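Local atomic coordinates of AGR_L_2016p (Agrobacterium tumefaciens, PDB entry 2GVH), a protein that probably hydrolyses acyl-CoA thioesters to free acids and coenzyme A, with two hot-dog thioesterase domains in tandem on one chain. Residues Ile218-Glu223 and Ser244-Thr249; Ala27-Ile32 and Thr161-Val166; Phe212-Glu217 and Glu251-Ala256; Thr64-Thr69 and Pro146-Glu151. All coordinates share one frame; numbering follows the deposited sequence.

Contact 1 (Ile218-Glu223 and Ser244-Thr249); sequences IGEIVE and SENLLT
In the antiparallel hairpin of strands 220-231 and 235-246, Ile-221 and Glu-245 form a hydrogen-bonded pair near the open end: Ile-221 N gives to Glu-245 O (2.9 Å), and Glu-245 N returns the bond to Ile-221 O. That oxygen of Ile-221 also meets the CA-H of Ser-244, O to CA 3.3 Å. On the same sheet face the two side chains run side by side, Ile-221 CG1 lying 3.7 Å from Glu-245 CB. The CG2 branch of Ile-221, turned anti to the carbonyl carbon, meets Leu-247 CD2 at 3.8 Å where the chain leaves the strand. These are the second and third strands of the second hot-dog sheet, counted from strand 160-165, and the carboxylates of Glu-223 and Glu-245 reach the arginines at the end of helix 49-67. Glu-223 OE1 and Glu-245 OE1, 4.6 Å apart, are both salt-bridged to Arg-65, which should offset their repulsion; Arg-252 bridges both glutamates and Arg-68 binds Glu-245. Across the sheet, on the face of Ser-244 and Asn-246, the extended Glu-220 brings OE1 to 3.5 Å from Ser-244 CB, and Glu-217 N donates to this carboxylate oxygen. At the end of the strand, Asn-246 OD1 accepts from Thr-249 N at 3.1 Å, an Asx motif in the turn that follows.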
# COMPACT_ATOMS: atom_id res chain seq x y z
N ILE B 218 4.81 -16.13 1.07
CA ILE B 218 3.76 -15.36 0.42
C ILE B 218 2.35 -16.01 0.42
O ILE B 218 1.34 -15.32 0.63
CB ILE B 218 4.22 -14.93 -1.02
CG1 ILE B 218 3.27 -13.90 -1.65
CG2 ILE B 218 4.43 -16.15 -1.94
CD1 ILE B 218 3.12 -12.68 -0.86
N GLY B 219 2.27 -17.33 0.21
CA GLY B 219 0.97 -18.01 0.19
C GLY B 219 0.40 -18.36 1.57
O GLY B 219 -0.38 -19.33 1.72
N GLU B 220 0.78 -17.57 2.58
CA GLU B 220 0.46 -17.92 3.97
C GLU B 220 -0.23 -16.80 4.72
O GLU B 220 -0.13 -15.61 4.35
CB GLU B 220 1.74 -18.33 4.73
CG GLU B 220 2.47 -19.57 4.19
CD GLU B 220 3.73 -19.94 4.97
OE1 GLU B 220 4.33 -19.08 5.65
OE2 GLU B 220 4.13 -21.11 4.89
N ILE B 221 -0.94 -17.20 5.78
CA ILE B 221 -1.41 -16.20 6.74
C ILE B 221 -0.51 -16.16 7.96
O ILE B 221 0.06 -17.19 8.33
CB ILE B 221 -2.86 -16.40 7.15
CG1 ILE B 221 -3.10 -17.82 7.67
CG2 ILE B 221 -3.75 -16.12 5.99
CD1 ILE B 221 -4.15 -17.89 8.71
N VAL B 222 -0.33 -14.98 8.53
CA VAL B 222 0.23 -14.86 9.86
C VAL B 222 -0.91 -14.92 10.88
O VAL B 222 -2.03 -14.50 10.60
CB VAL B 222 1.00 -13.55 10.07
CG1 VAL B 222 2.29 -13.52 9.26
CG2 VAL B 222 0.12 -12.35 9.75
N GLU B 223 -0.62 -15.45 12.06
CA GLU B 223 -1.54 -15.40 13.19
C GLU B 223 -0.82 -14.91 14.42
O GLU B 223 0.09 -15.56 14.89
CB GLU B 223 -2.15 -16.78 13.46
CG GLU B 223 -3.17 -16.76 14.55
CD GLU B 223 -3.82 -18.14 14.74
OE1 GLU B 223 -4.63 -18.56 13.88
OE2 GLU B 223 -3.54 -18.81 15.74
N SER B 244 2.66 -19.00 11.39
CA SER B 244 2.29 -18.95 10.00
C SER B 244 1.45 -20.16 9.75
O SER B 244 1.59 -21.17 10.43
CB SER B 244 3.51 -18.96 9.09
OG SER B 244 4.37 -20.04 9.43
N GLU B 245 0.56 -20.04 8.78
CA GLU B 245 -0.28 -21.12 8.39
C GLU B 245 -0.38 -21.09 6.88
O GLU B 245 -0.62 -20.03 6.28
CB GLU B 245 -1.65 -20.96 9.03
CG GLU B 245 -2.64 -22.08 8.67
CD GLU B 245 -3.95 -21.87 9.37
OE1 GLU B 245 -3.94 -21.63 10.59
OE2 GLU B 245 -4.99 -21.95 8.70
N ASN B 246 -0.17 -22.25 6.28
CA ASN B 246 -0.34 -22.39 4.85
C ASN B 246 -1.82 -22.51 4.56
O ASN B 246 -2.47 -23.41 5.08
CB ASN B 246 0.39 -23.62 4.32
CG ASN B 246 0.45 -23.64 2.81
OD1 ASN B 246 -0.54 -23.94 2.14
ND2 ASN B 246 1.62 -23.31 2.27
N LEU B 247 -2.33 -21.61 3.73
CA LEU B 247 -3.76 -21.56 3.49
C LEU B 247 -4.33 -22.85 2.91
O LEU B 247 -5.36 -23.32 3.35
CB LEU B 247 -4.11 -20.34 2.64
CG LEU B 247 -4.39 -19.05 3.44
CD1 LEU B 247 -5.04 -18.01 2.54
CD2 LEU B 247 -5.27 -19.30 4.68
N LEU B 248 -3.65 -23.44 1.94
CA LEU B 248 -4.20 -24.57 1.22
C LEU B 248 -3.95 -25.89 1.93
O LEU B 248 -4.79 -26.77 1.89
CB LEU B 248 -3.67 -24.60 -0.22
CG LEU B 248 -3.99 -23.36 -1.07
CD1 LEU B 248 -3.20 -23.33 -2.39
CD2 LEU B 248 -5.49 -23.25 -1.33
N THR B 249 -2.80 -26.01 2.59
CA THR B 249 -2.43 -27.27 3.25
C THR B 249 -2.84 -27.26 4.72
O THR B 249 -3.19 -28.31 5.27
CB THR B 249 -0.90 -27.58 3.15
OG1 THR B 249 -0.17 -26.76 4.09
CG2 THR B 249 -0.36 -27.34 1.73

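Contact 2 (Ala27-Ile32 and Thr161-Val166); sequences ATTRLI and TMVEIV
Arg-30 O is gripped by two donors of the facing strand. Val-163 N gives it a straight bond (N to Arg-30 O 2.9 Å, 171° at the hydrogen), and the CA-H of Met-162 adds a softer contact, Met-162 CA to Arg-30 O 3.5 Å. Strands 29-32 and 161-165 meet at 75°, too steep for a continuous run of pairing. They are the outermost strands of the chain's two five-stranded sheets, so the contact joins the two hot-dog domains edge to edge, consistent with the pairing of subunits in dimeric hot-dog enzymes. Apolar side chains pack on both flanks of the bond. In Thr-29, OG1 lies beside the backbone N (chi1 -57°), which leaves CG2 anti to it, and this methyl crosses Val-163 CG2 at 3.5 Å under helix 49-67. Met-162, a selenomethionine, bends at chi3 and lays SE 4.0 Å from Ile-32 CB, beside helix 179-198. Leu-31 touches the flank of the Glu-164 carboxylate, CD1 to OE2 3.9 Å. The carboxylate has its own partners: OE1 takes Ile-165 N through its anti lone pair, and OE2 bridges to Arg-57. Arg-30 stretches past Thr-161 O to a salt bridge with Glu-92. A single backbone bond with apolar flanks crosses here, and the Glu-164 to Arg-57 salt bridge adds an ionic tie between the domains, which probably offsets the carboxylate's charge.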
# COMPACT_ATOMS: atom_id res chain seq x y z
N ALA B 27 -14.75 -22.82 12.71
CA ALA B 27 -13.92 -21.91 13.51
C ALA B 27 -14.22 -20.42 13.25
O ALA B 27 -14.70 -20.05 12.19
CB ALA B 27 -12.42 -22.21 13.28
N THR B 28 -13.92 -19.57 14.22
CA THR B 28 -14.02 -18.13 14.01
C THR B 28 -12.66 -17.52 13.68
O THR B 28 -11.70 -17.74 14.40
CB THR B 28 -14.64 -17.41 15.21
OG1 THR B 28 -15.87 -18.06 15.55
CG2 THR B 28 -14.95 -15.94 14.88
N THR B 29 -12.60 -16.77 12.59
CA THR B 29 -11.39 -16.08 12.17
C THR B 29 -11.55 -14.58 12.41
O THR B 29 -12.53 -13.97 12.00
CB THR B 29 -11.13 -16.31 10.69
OG1 THR B 29 -11.04 -17.71 10.43
CG2 THR B 29 -9.84 -15.64 10.27
N ARG B 30 -10.56 -13.98 13.04
CA ARG B 30 -10.63 -12.56 13.36
C ARG B 30 -9.52 -11.79 12.69
O ARG B 30 -8.40 -12.25 12.67
CB ARG B 30 -10.63 -12.36 14.87
CG ARG B 30 -11.42 -13.50 15.54
CD ARG B 30 -11.23 -13.57 17.05
NE ARG B 30 -12.40 -13.00 17.69
CZ ARG B 30 -13.43 -13.71 18.10
NH1 ARG B 30 -13.42 -15.02 17.96
NH2 ARG B 30 -14.47 -13.11 18.64
N LEU B 31 -9.85 -10.62 12.14
CA LEU B 31 -8.90 -9.72 11.49
C LEU B 31 -9.12 -8.33 12.06
O LEU B 31 -10.25 -7.86 12.09
CB LEU B 31 -9.19 -9.67 10.00
CG LEU B 31 -8.26 -8.95 9.03
CD1 LEU B 31 -8.31 -9.67 7.68
CD2 LEU B 31 -8.59 -7.45 8.85
N ILE B 32 -8.07 -7.66 12.48
CA ILE B 32 -8.21 -6.46 13.25
C ILE B 32 -7.46 -5.32 12.61
O ILE B 32 -6.29 -5.48 12.27
CB ILE B 32 -7.78 -6.67 14.73
CG1 ILE B 32 -8.83 -7.49 15.44
CG2 ILE B 32 -7.75 -5.36 15.41
CD1 ILE B 32 -8.50 -7.97 16.83
N THR B 161 -6.29 -13.16 19.44
CA THR B 161 -5.79 -14.05 18.37
C THR B 161 -6.23 -13.45 17.04
O THR B 161 -7.41 -13.42 16.76
CB THR B 161 -6.48 -15.43 18.46
OG1 THR B 161 -6.16 -16.03 19.71
CG2 THR B 161 -6.10 -16.38 17.26
N MSE B 162 -5.31 -12.95 16.22
CA MSE B 162 -5.72 -12.29 14.97
C MSE B 162 -4.91 -12.74 13.77
O MSE B 162 -3.73 -13.05 13.91
CB MSE B 162 -5.69 -10.79 15.13
CG MSE B 162 -4.27 -10.20 15.08
SE MSE B 162 -4.24 -8.22 15.59
CE MSE B 162 -4.46 -8.61 17.15
N VAL B 163 -5.53 -12.78 12.60
CA VAL B 163 -4.84 -13.18 11.37
C VAL B 163 -4.78 -12.05 10.33
O VAL B 163 -5.46 -11.05 10.46
CB VAL B 163 -5.45 -14.44 10.70
CG1 VAL B 163 -5.67 -15.54 11.70
CG2 VAL B 163 -6.74 -14.09 10.06
N GLU B 164 -3.96 -12.23 9.32
CA GLU B 164 -3.87 -11.32 8.19
C GLU B 164 -3.19 -12.13 7.10
O GLU B 164 -2.50 -13.12 7.38
CB GLU B 164 -3.04 -10.07 8.53
CG GLU B 164 -3.00 -8.97 7.44
CD GLU B 164 -4.35 -8.71 6.74
OE1 GLU B 164 -4.74 -9.51 5.85
OE2 GLU B 164 -5.01 -7.71 7.07
N ILE B 165 -3.38 -11.72 5.85
CA ILE B 165 -2.70 -12.38 4.76
C ILE B 165 -1.38 -11.70 4.55
O ILE B 165 -1.23 -10.53 4.91
CB ILE B 165 -3.52 -12.30 3.50
CG1 ILE B 165 -4.67 -13.27 3.61
CG2 ILE B 165 -2.69 -12.67 2.28
CD1 ILE B 165 -5.83 -12.87 2.78
N VAL B 166 -0.41 -12.43 4.02
CA VAL B 166 0.89 -11.90 3.62
C VAL B 166 0.78 -11.32 2.20
O VAL B 166 0.47 -12.03 1.24
CB VAL B 166 2.01 -12.98 3.72
CG1 VAL B 166 3.37 -12.46 3.22
CG2 VAL B 166 2.19 -13.46 5.14

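Contact 3 (Phe212-Glu217 and Glu251-Ala256); sequences FARAIE and ERHITA
The loop 212-217 runs beside strand 252-256 and is tied to it by one nearly straight bond, Ala-213 N to Thr-255 O (2.7 Å, 174° at the hydrogen). The same oxygen, Thr-255 O, receives the CA-H of Phe-212, with CA at 3.4 Å. Thr-255 and Ala-256 form a classic beta bulge opposite Leu-242 of strand 235-246, in the second hot-dog sheet; the loop passes the bulge as it leads from strand 202-211, outermost in this chain's sheet, to strand 220-231. Thr-255 is the residue most covered by the loop. With OG1 beside the backbone N, its CG2 stands anti to that nitrogen (chi1 -73° for OG1) and becomes the methyl on which the loop rests: Ile-216 CD1 crosses it at 3.7 Å, Arg-214 O lies equally near, and the Phe-212 ring meets it in plane, by its CD1 edge. Ala-256 CB comes to 3.9 Å from Phe-212 CD1, and helix 179-198 packs against Phe-212, Ile-216 and Ala-256. The backbone of Phe-212 also bonds to a third subunit, another copy of the protein. Farther out, Arg-214 bends at chi3 and crosses His-253, their flat groups only 26° apart. The guanidinium takes the imidazole nitrogen ND1 over one face, so no hydrogen bond forms between NE and ND1 despite their closeness. Glu-217 OE2 makes a long ion pair with NH2, well out of the guanidinium plane, and Glu-220 OE2 a weak one; both may partly balance the charge. Between arginine and histidine the closest atoms are Arg-214 CD and His-253 ND1, 3.4 Å apart.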
# COMPACT_ATOMS: atom_id res chain seq x y z
N PHE B 212 13.64 -15.46 15.07
CA PHE B 212 12.73 -16.04 14.10
C PHE B 212 13.07 -17.48 13.86
O PHE B 212 14.21 -17.76 13.53
CB PHE B 212 12.80 -15.30 12.78
CG PHE B 212 12.13 -13.99 12.80
CD1 PHE B 212 10.77 -13.90 12.57
CD2 PHE B 212 12.85 -12.82 13.03
CE1 PHE B 212 10.14 -12.65 12.58
CE2 PHE B 212 12.23 -11.59 13.04
CZ PHE B 212 10.87 -11.50 12.83
N ALA B 213 12.10 -18.38 14.00
CA ALA B 213 12.39 -19.83 13.85
C ALA B 213 12.38 -20.26 12.40
O ALA B 213 13.21 -21.04 11.99
CB ALA B 213 11.44 -20.69 14.67
N ARG B 214 11.44 -19.75 11.61
CA ARG B 214 11.46 -19.98 10.17
C ARG B 214 10.99 -18.73 9.45
O ARG B 214 10.51 -17.80 10.08
CB ARG B 214 10.63 -21.24 9.77
CG ARG B 214 9.14 -21.08 9.82
CD ARG B 214 8.39 -22.39 9.45
NE ARG B 214 8.23 -22.66 8.01
CZ ARG B 214 7.51 -21.91 7.17
NH1 ARG B 214 6.89 -20.80 7.58
NH2 ARG B 214 7.43 -22.26 5.88
N ALA B 215 11.17 -18.69 8.14
CA ALA B 215 10.74 -17.56 7.34
C ALA B 215 9.31 -17.82 6.90
O ALA B 215 8.90 -18.98 6.71
CB ALA B 215 11.66 -17.37 6.15
N ILE B 216 8.56 -16.72 6.78
CA ILE B 216 7.15 -16.74 6.39
C ILE B 216 7.02 -16.52 4.89
O ILE B 216 7.62 -15.58 4.37
CB ILE B 216 6.36 -15.62 7.13
CG1 ILE B 216 6.36 -15.92 8.62
CG2 ILE B 216 4.91 -15.52 6.63
CD1 ILE B 216 6.16 -14.72 9.45
N GLU B 217 6.22 -17.35 4.24
CA GLU B 217 6.03 -17.28 2.80
C GLU B 217 4.75 -16.61 2.31
O GLU B 217 3.76 -16.51 3.01
CB GLU B 217 6.19 -18.67 2.19
CG GLU B 217 7.66 -18.96 1.90
CD GLU B 217 8.01 -20.41 2.00
OE1 GLU B 217 7.26 -21.24 1.43
OE2 GLU B 217 9.05 -20.72 2.63
N GLU B 251 -0.69 -26.15 7.16
CA GLU B 251 0.51 -26.39 7.94
C GLU B 251 0.84 -25.14 8.78
O GLU B 251 1.03 -24.04 8.25
CB GLU B 251 1.67 -26.74 7.01
CG GLU B 251 2.79 -27.54 7.70
CD GLU B 251 4.02 -27.77 6.81
OE1 GLU B 251 4.06 -27.20 5.69
OE2 GLU B 251 4.92 -28.52 7.26
N ARG B 252 0.88 -25.32 10.10
CA ARG B 252 1.23 -24.24 11.02
C ARG B 252 2.61 -24.45 11.61
O ARG B 252 3.04 -25.59 11.81
CB ARG B 252 0.27 -24.19 12.19
CG ARG B 252 -1.15 -24.49 11.88
CD ARG B 252 -2.00 -24.20 13.11
NE ARG B 252 -2.49 -22.84 13.09
CZ ARG B 252 -2.29 -21.92 14.03
NH1 ARG B 252 -1.59 -22.20 15.12
NH2 ARG B 252 -2.80 -20.71 13.87
N HIS B 253 3.27 -23.34 11.92
CA HIS B 253 4.53 -23.34 12.65
C HIS B 253 4.61 -22.06 13.43
O HIS B 253 4.25 -20.98 12.93
CB HIS B 253 5.73 -23.34 11.71
CG HIS B 253 5.86 -24.58 10.89
ND1 HIS B 253 5.77 -24.56 9.51
CD2 HIS B 253 6.07 -25.87 11.25
CE1 HIS B 253 5.92 -25.79 9.06
NE2 HIS B 253 6.11 -26.60 10.09
N ILE B 254 5.09 -22.20 14.66
CA ILE B 254 5.43 -21.04 15.47
C ILE B 254 6.61 -20.37 14.78
O ILE B 254 7.51 -21.03 14.31
CB ILE B 254 5.70 -21.43 16.95
CG1 ILE B 254 6.16 -20.22 17.79
CG2 ILE B 254 6.69 -22.62 17.03
CD1 ILE B 254 5.00 -19.33 18.32
N THR B 255 6.59 -19.06 14.68
CA THR B 255 7.58 -18.35 13.91
C THR B 255 8.45 -17.48 14.80
O THR B 255 9.66 -17.42 14.60
CB THR B 255 6.87 -17.47 12.86
OG1 THR B 255 6.35 -18.31 11.82
CG2 THR B 255 7.82 -16.45 12.25
N ALA B 256 7.84 -16.81 15.76
CA ALA B 256 8.53 -15.87 16.64
C ALA B 256 7.74 -15.59 17.90
O ALA B 256 6.52 -15.66 17.89
CB ALA B 256 8.80 -14.53 15.90

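Contact 4 (Thr64-Thr69 and Pro146-Glu151); sequences TRFGRT and PELLTE
Pro-146 makes the first and closest touch on Phe-66, its ring atom CG sitting 3.4 Å from CE2 of the phenyl group. The two side chains come from opposite directions, and the proline carbon approaches the ring obliquely. Pro-146 CD brushes Gly-67 CA at 4.5 Å, in the last turn of helix 49-67, while Pro-146 O lies 3.5 Å from Phe-66 CZ. Next, Glu-147 points its CB away and meets the ring with its carbonyl: O stands near the plane of the phenyl ring, at its edge, 4.3 Å from Phe-66 CZ. Leu-148 adds CA at 4.0 Å and CB at 4.1 Å from that same CZ atom of Phe-66. Phe-66 reaches these three residues because its ring leaves the helix anti to the backbone N (chi1 -179°). The contact is apolar packing of a helix end against an extended connection between the two hot-dog domains. Beyond it, Leu-149 and Glu-147 bond through their backbones to Gln-24, pairing strand 148-149 in parallel with strand 24-25. Gln-24 also touches Phe-66 and Pro-146, so the ring lies between helix 49-67 and this small two-stranded sheet.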
# COMPACT_ATOMS: atom_id res chain seq x y z
N THR B 64 -11.14 -20.48 3.18
CA THR B 64 -9.98 -21.22 2.72
C THR B 64 -9.48 -22.17 3.81
O THR B 64 -9.04 -23.27 3.53
CB THR B 64 -8.87 -20.30 2.26
OG1 THR B 64 -9.41 -19.25 1.43
CG2 THR B 64 -7.85 -21.11 1.47
N ARG B 65 -9.59 -21.74 5.05
CA ARG B 65 -9.19 -22.56 6.18
C ARG B 65 -10.11 -23.73 6.30
O ARG B 65 -9.73 -24.78 6.78
CB ARG B 65 -9.30 -21.78 7.48
CG ARG B 65 -8.09 -20.97 7.86
CD ARG B 65 -8.30 -20.38 9.25
NE ARG B 65 -7.05 -20.29 9.99
CZ ARG B 65 -6.84 -19.49 11.04
NH1 ARG B 65 -7.79 -18.70 11.52
NH2 ARG B 65 -5.64 -19.49 11.61
N PHE B 66 -11.36 -23.52 5.90
CA PHE B 66 -12.34 -24.55 6.05
C PHE B 66 -12.15 -25.62 5.00
O PHE B 66 -12.06 -26.81 5.32
CB PHE B 66 -13.76 -23.98 5.97
CG PHE B 66 -14.84 -25.04 6.16
CD1 PHE B 66 -15.13 -25.52 7.42
CD2 PHE B 66 -15.52 -25.58 5.06
CE1 PHE B 66 -16.12 -26.51 7.61
CE2 PHE B 66 -16.51 -26.59 5.23
CZ PHE B 66 -16.81 -27.05 6.50
N GLY B 67 -12.09 -25.19 3.73
CA GLY B 67 -12.10 -26.14 2.61
C GLY B 67 -10.73 -26.44 2.05
O GLY B 67 -10.60 -27.31 1.23
N ARG B 68 -9.72 -25.67 2.48
CA ARG B 68 -8.34 -25.88 2.06
C ARG B 68 -8.27 -26.02 0.53
O ARG B 68 -7.83 -27.06 0.01
CB ARG B 68 -7.76 -27.12 2.77
CG ARG B 68 -7.68 -27.04 4.32
CD ARG B 68 -6.75 -25.92 4.77
NE ARG B 68 -6.76 -25.66 6.22
CZ ARG B 68 -6.17 -24.60 6.79
NH1 ARG B 68 -5.54 -23.71 6.04
NH2 ARG B 68 -6.20 -24.41 8.10
N THR B 69 -8.74 -24.99 -0.16
CA THR B 69 -8.82 -24.99 -1.63
C THR B 69 -9.03 -23.54 -2.05
O THR B 69 -9.41 -22.75 -1.22
CB THR B 69 -9.99 -25.88 -2.13
OG1 THR B 69 -9.89 -26.07 -3.55
CG2 THR B 69 -11.35 -25.29 -1.78
N PRO B 146 -16.27 -30.23 3.07
CA PRO B 146 -16.60 -31.12 4.17
C PRO B 146 -17.98 -30.77 4.75
O PRO B 146 -18.37 -29.60 4.71
CB PRO B 146 -15.50 -30.84 5.21
CG PRO B 146 -14.89 -29.54 4.81
CD PRO B 146 -15.12 -29.35 3.36
N GLU B 147 -18.71 -31.78 5.25
CA GLU B 147 -19.87 -31.50 6.12
C GLU B 147 -19.51 -30.43 7.21
O GLU B 147 -18.59 -30.65 8.00
CB GLU B 147 -20.37 -32.77 6.79
CG GLU B 147 -21.71 -32.63 7.50
CD GLU B 147 -22.28 -33.97 8.03
OE1 GLU B 147 -22.42 -34.97 7.25
OE2 GLU B 147 -22.60 -34.01 9.24
N LEU B 148 -20.23 -29.30 7.21
CA LEU B 148 -20.12 -28.28 8.31
C LEU B 148 -20.88 -28.78 9.54
O LEU B 148 -22.01 -29.28 9.41
CB LEU B 148 -20.69 -26.91 7.89
CG LEU B 148 -20.91 -25.77 8.93
CD1 LEU B 148 -19.76 -25.56 9.89
CD2 LEU B 148 -21.24 -24.38 8.30
N LEU B 149 -20.26 -28.67 10.72
CA LEU B 149 -20.96 -28.91 12.01
C LEU B 149 -20.77 -27.68 12.94
O LEU B 149 -19.95 -26.79 12.63
CB LEU B 149 -20.52 -30.24 12.69
CG LEU B 149 -19.04 -30.67 12.67
N THR B 150 -21.52 -27.64 14.04
CA THR B 150 -21.58 -26.47 14.92
C THR B 150 -20.24 -26.12 15.57
O THR B 150 -19.53 -27.01 16.08
CB THR B 150 -22.66 -26.63 16.02
OG1 THR B 150 -23.92 -26.97 15.42
CG2 THR B 150 -22.83 -25.34 16.85
N GLU B 151 -19.89 -24.84 15.51
CA GLU B 151 -18.73 -24.31 16.22
C GLU B 151 -18.90 -24.58 17.70
O GLU B 151 -19.98 -24.32 18.26
CB GLU B 151 -18.62 -22.80 16.01

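Along the chain, contact 2 spans the whole of contact 4, and contact 3 likewise encloses contact 1. Contacts 1 and 3, centres about 10 Å apart, share the second five-stranded sheet, where strand 235-246 lies between 220-231 and 252-264. Contact 2, about 11 Å from contact 1 centre to centre and near the middle of the chain, lies at strand 160-165, the outer strand of that sheet, and joins it to the first domain. Contact 4 lies at the end of helix 49-67, its centre about 16 Å from those of contacts 1 and 2. Arg-65 and Arg-68 carry its helix end to the carboxylates and turn of contact 1, a further polar link between the tandem domains.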